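Local atomic coordinates of cofilin (Streptomyces griseoflavus, PDB entry 5IVU), a protein that probably binds actin, as a bacterial member of the ADF/cofilin family of actin-binding proteins. Residues G122-F125 with S126-A129; H130-V133 with L134-S138. One frame throughout, in Å; residues are numbered along the deposited sequence.

Contact 1: G122-F125 with S126-A129; sequences GTDF and SEVA
Glu127 reaches across to Thr123 with an extended side chain, and its OE1 takes two donors of that residue. Thr123 N reaches Glu127 OE1 at 2.7 Å, nearly straight (165°) and close to the line of the C-O bond, while Thr123 OG1 gives its hydrogen to Glu127 OE1 at 2.5 Å from the syn side, somewhat out of the carboxylate plane. With OG1 between backbone N and carbonyl carbon (chi1 56°), hydroxyl and amide of Thr123 can serve the same oxygen. The Glu127 side chain crosses that of Asp124 at about a right angle, and Asp124 OD2 lies 3.5 Å from Glu127 OE2, two like charges that may raise each other's proton affinity. The chain here is the connection from strand 118-122, an outermost strand of the ADF-homology sheet, to helix 130-136, and it coils into a tight turn. Within it Glu127 N donates to Asp124 O at 3.0 Å, from well above the carbonyl plane, and more distantly to Asp124 OD1; Val128 N donates to Phe125 O at 3.2 Å. Replacing Glu127 by an alanine would probably leave Thr123 N and Thr123 OG1 without their shared oxygen. Val128 O is hydrogen-bonded to Tyr51 OH, and the backbone of Gly122 to Ser88 and Ala90. The buried Val128 has CG2 4.3 Å from Phe125 CD1, obliquely to the ring, and touches Val87 and Trp89 of strand 81-89.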
loop_
_atom_site.group_PDB
_atom_site.type_symbol
_atom_site.label_atom_id
_atom_site.label_comp_id
_atom_site.label_asym_id
_atom_site.label_seq_id
_atom_site.Cartn_x
_atom_site.Cartn_y
_atom_site.Cartn_z
ATOM N N GLY A 122 -6.169 5.854 -4.623
ATOM C CA GLY A 122 -5.449 7.028 -5.113
ATOM C C GLY A 122 -5.296 6.976 -6.615
ATOM O O GLY A 122 -4.710 6.025 -7.133
ATOM N N THR A 123 -5.804 8.010 -7.298
ATOM C CA THR A 123 -5.658 8.180 -8.751
ATOM C C THR A 123 -4.735 9.325 -9.170
ATOM O O THR A 123 -4.446 9.488 -10.358
ATOM C CB THR A 123 -7.022 8.427 -9.410
ATOM O OG1 THR A 123 -7.644 9.561 -8.795
ATOM C CG2 THR A 123 -7.914 7.211 -9.244
ATOM N N ASP A 124 -4.269 10.108 -8.213
ATOM C CA ASP A 124 -3.316 11.192 -8.499
ATOM C C ASP A 124 -2.545 11.463 -7.194
ATOM O O ASP A 124 -2.983 11.054 -6.106
ATOM C CB ASP A 124 -3.988 12.445 -9.133
ATOM C CG ASP A 124 -5.011 13.079 -8.235
ATOM O OD1 ASP A 124 -4.622 13.441 -7.113
ATOM O OD2 ASP A 124 -6.188 13.231 -8.656
ATOM N N PHE A 125 -1.391 12.103 -7.307
ATOM C CA PHE A 125 -0.524 12.298 -6.145
ATOM C C PHE A 125 -1.163 13.113 -5.017
ATOM O O PHE A 125 -0.848 12.869 -3.863
ATOM C CB PHE A 125 0.852 12.852 -6.552
ATOM C CG PHE A 125 1.763 11.809 -7.160
ATOM C CD1 PHE A 125 2.321 10.803 -6.366
ATOM C CD2 PHE A 125 2.044 11.816 -8.522
ATOM C CE1 PHE A 125 3.146 9.833 -6.915
ATOM C CE2 PHE A 125 2.864 10.850 -9.077
ATOM C CZ PHE A 125 3.416 9.858 -8.276
ATOM N N SER A 126 -2.084 14.020 -5.327
ATOM C CA SER A 126 -2.797 14.776 -4.274
ATOM C C SER A 126 -3.677 13.894 -3.379
ATOM O O SER A 126 -3.894 14.221 -2.209
ATOM C CB SER A 126 -3.671 15.876 -4.873
ATOM O OG SER A 126 -4.730 15.325 -5.635
ATOM N N GLU A 127 -4.170 12.789 -3.938
ATOM C CA GLU A 127 -5.008 11.841 -3.206
ATOM C C GLU A 127 -4.236 10.944 -2.225
ATOM O O GLU A 127 -4.841 10.352 -1.345
ATOM C CB GLU A 127 -5.847 11.019 -4.189
ATOM C CG GLU A 127 -6.852 11.902 -4.911
ATOM C CD GLU A 127 -7.651 11.198 -5.993
ATOM O OE1 GLU A 127 -7.354 10.036 -6.329
ATOM O OE2 GLU A 127 -8.572 11.839 -6.541
ATOM N N VAL A 128 -2.915 10.862 -2.374
ATOM C CA VAL A 128 -2.046 10.147 -1.422
ATOM C C VAL A 128 -1.076 11.074 -0.673
ATOM O O VAL A 128 -0.196 10.591 0.039
ATOM C CB VAL A 128 -1.269 8.990 -2.105
ATOM C CG1 VAL A 128 -2.247 7.925 -2.587
ATOM C CG2 VAL A 128 -0.400 9.486 -3.266
ATOM N N ALA A 129 -1.241 12.390 -0.823
ATOM C CA ALA A 129 -0.456 13.380 -0.067
ATOM C C ALA A 129 -0.734 13.228 1.414
ATOM O O ALA A 129 -1.858 12.896 1.794
ATOM C CB ALA A 129 -0.813 14.794 -0.499
#

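Contact 2: H130-V133 with L134-S138; sequences HENV and LDKAS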
loop_
_atom_site.group_PDB
_atom_site.type_symbol
_atom_site.label_atom_id
_atom_site.label_comp_id
_atom_site.label_asym_id
_atom_site.label_seq_id
_atom_site.Cartn_x
_atom_site.Cartn_y
_atom_site.Cartn_z
ATOM N N HIS A 130 0.287 13.482 2.236
ATOM C CA HIS A 130 0.246 13.135 3.653
ATOM C C HIS A 130 -0.970 13.733 4.346
ATOM O O HIS A 130 -1.698 13.015 5.030
ATOM C CB HIS A 130 1.545 13.542 4.369
ATOM C CG HIS A 130 1.801 12.795 5.644
ATOM N ND1 HIS A 130 2.683 13.244 6.602
ATOM C CD2 HIS A 130 1.299 11.629 6.117
ATOM C CE1 HIS A 130 2.717 12.387 7.607
ATOM N NE2 HIS A 130 1.880 11.402 7.342
ATOM N N GLU A 131 -1.208 15.022 4.127
ATOM C CA GLU A 131 -2.326 15.732 4.763
ATOM C C GLU A 131 -3.689 15.127 4.397
ATOM O O GLU A 131 -4.576 15.006 5.243
ATOM C CB GLU A 131 -2.296 17.219 4.382
ATOM C CG GLU A 131 -3.141 18.123 5.288
ATOM C CD GLU A 131 -3.770 19.335 4.582
ATOM O OE1 GLU A 131 -3.611 19.508 3.346
ATOM O OE2 GLU A 131 -4.452 20.125 5.280
ATOM N N ASN A 132 -3.842 14.748 3.132
ATOM C CA ASN A 132 -5.083 14.140 2.638
ATOM C C ASN A 132 -5.309 12.768 3.291
ATOM O O ASN A 132 -6.442 12.401 3.609
ATOM C CB ASN A 132 -5.040 14.026 1.099
ATOM C CG ASN A 132 -6.425 13.983 0.463
ATOM O OD1 ASN A 132 -7.220 13.073 0.715
ATOM N ND2 ASN A 132 -6.709 14.962 -0.391
ATOM N N VAL A 133 -4.220 12.023 3.484
ATOM C CA VAL A 133 -4.261 10.695 4.103
ATOM C C VAL A 133 -4.523 10.802 5.608
ATOM O O VAL A 133 -5.299 10.015 6.147
ATOM C CB VAL A 133 -2.975 9.887 3.788
ATOM C CG1 VAL A 133 -2.927 8.577 4.567
ATOM C CG2 VAL A 133 -2.897 9.605 2.293
ATOM N N LEU A 134 -3.901 11.779 6.272
ATOM C CA LEU A 134 -4.184 12.078 7.688
ATOM C C LEU A 134 -5.635 12.519 7.900
ATOM O O LEU A 134 -6.280 12.059 8.833
ATOM C CB LEU A 134 -3.254 13.171 8.210
ATOM C CG LEU A 134 -1.761 12.840 8.284
ATOM C CD1 LEU A 134 -0.926 14.112 8.319
ATOM C CD2 LEU A 134 -1.451 11.964 9.486
ATOM N N ASP A 135 -6.123 13.407 7.029
ATOM C CA ASP A 135 -7.533 13.813 6.980
ATOM C C ASP A 135 -8.463 12.591 6.998
ATOM O O ASP A 135 -9.288 12.439 7.913
ATOM C CB ASP A 135 -7.802 14.703 5.709
ATOM C CG ASP A 135 -7.507 16.180 5.930
ATOM O OD1 ASP A 135 -7.198 16.632 7.058
ATOM O OD2 ASP A 135 -7.564 16.896 4.917
ATOM N N LYS A 136 -8.321 11.721 5.995
ATOM C CA LYS A 136 -9.158 10.515 5.876
ATOM C C LYS A 136 -8.999 9.558 7.048
ATOM O O LYS A 136 -9.955 8.877 7.414
ATOM C CB LYS A 136 -8.888 9.773 4.562
ATOM C CG LYS A 136 -9.418 10.505 3.338
ATOM C CD LYS A 136 -9.486 9.596 2.118
ATOM C CE LYS A 136 -10.275 10.244 0.993
ATOM N NZ LYS A 136 -9.693 11.554 0.585
ATOM N N ALA A 137 -7.802 9.521 7.636
ATOM C CA ALA A 137 -7.530 8.702 8.824
ATOM C C ALA A 137 -8.180 9.197 10.136
ATOM O O ALA A 137 -7.962 8.601 11.186
ATOM C CB ALA A 137 -6.027 8.545 9.018
ATOM N N SER A 138 -8.946 10.287 10.091
ATOM C CA SER A 138 -9.823 10.669 11.203
ATOM C C SER A 138 -11.237 11.001 10.728
ATOM O O SER A 138 -12.143 11.154 11.547
ATOM C CB SER A 138 -9.231 11.852 11.967
ATOM O OG SER A 138 -8.831 12.885 11.083
#
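The C-terminal helix 130-136 of this ADF-homology fold holds His130 and Leu134 one turn apart, and their side chains meet as a CH-pi pair. Leu134 CD1 stands over the centre of the His130 imidazole, 3.9 Å from the ring centroid and only 3° off its normal, while Leu134 CG comes to 3.9 Å from His130 CD2. With CG anti to the backbone N (chi1 -158°) the ring stands out from the helix, where Leu134 CD1 comes over its face. His130 also stacks on Tyr51, and Leu134 touches Tyr72 of strand 64-72. On another side of the helix Asn132 and Lys136 run side by side, pointing the same way, and Lys136 NZ donates to Asn132 OD1 at 2.9 Å, lying in the carbonyl plane of the amide. The lysine chain, otherwise extended, bends at its last torsion (chi4 58°) to bring the ammonium to that oxygen. Glu131 and Asp135, again four residues apart, place like charges 4.5 Å from each other (Glu131 OE2 to Asp135 OD2), which is likely to be mildly unfavourable. Along the backbone, the bonds step from Leu134 N to His130 O, Asp135 N to Glu131 O and Lys136 N to Asn132 O, and on to Ala137 N, which meets Val133 O at 3.0 Å. Past the last turn, Ser138 N and Ser138 OG both donate to Asp135 O from the same face of its plane. The backbone bonds from each N-H to the carbonyl four residues earlier define an alpha-helix, and the side-chain pairs at the same spacing follow from its turn.

Contact 1 comes first along the chain and runs directly into contact 2: residues 122-129 lead from the end of strand 118-122 to Ala129, the N-cap position of the helix, and residues 130-138 form that helix and the turn after it. Their centres are about 11 Å apart, on the same side of the chain's centre. Beyond the chain itself, they touch by packing, Val128 O lying 3.7 Å from Val133 CG2 and Ser126 O 3.4 Å from Asn132 ND2. Both meet Tyr51, whose hydroxyl bonds to Val128 O and whose ring stacks on His130. Contact 1 packs on strand 81-89 and contact 2 on strand 64-72, so connection and C-terminal helix lie against neighbouring strands of the sheet that includes strand 118-122.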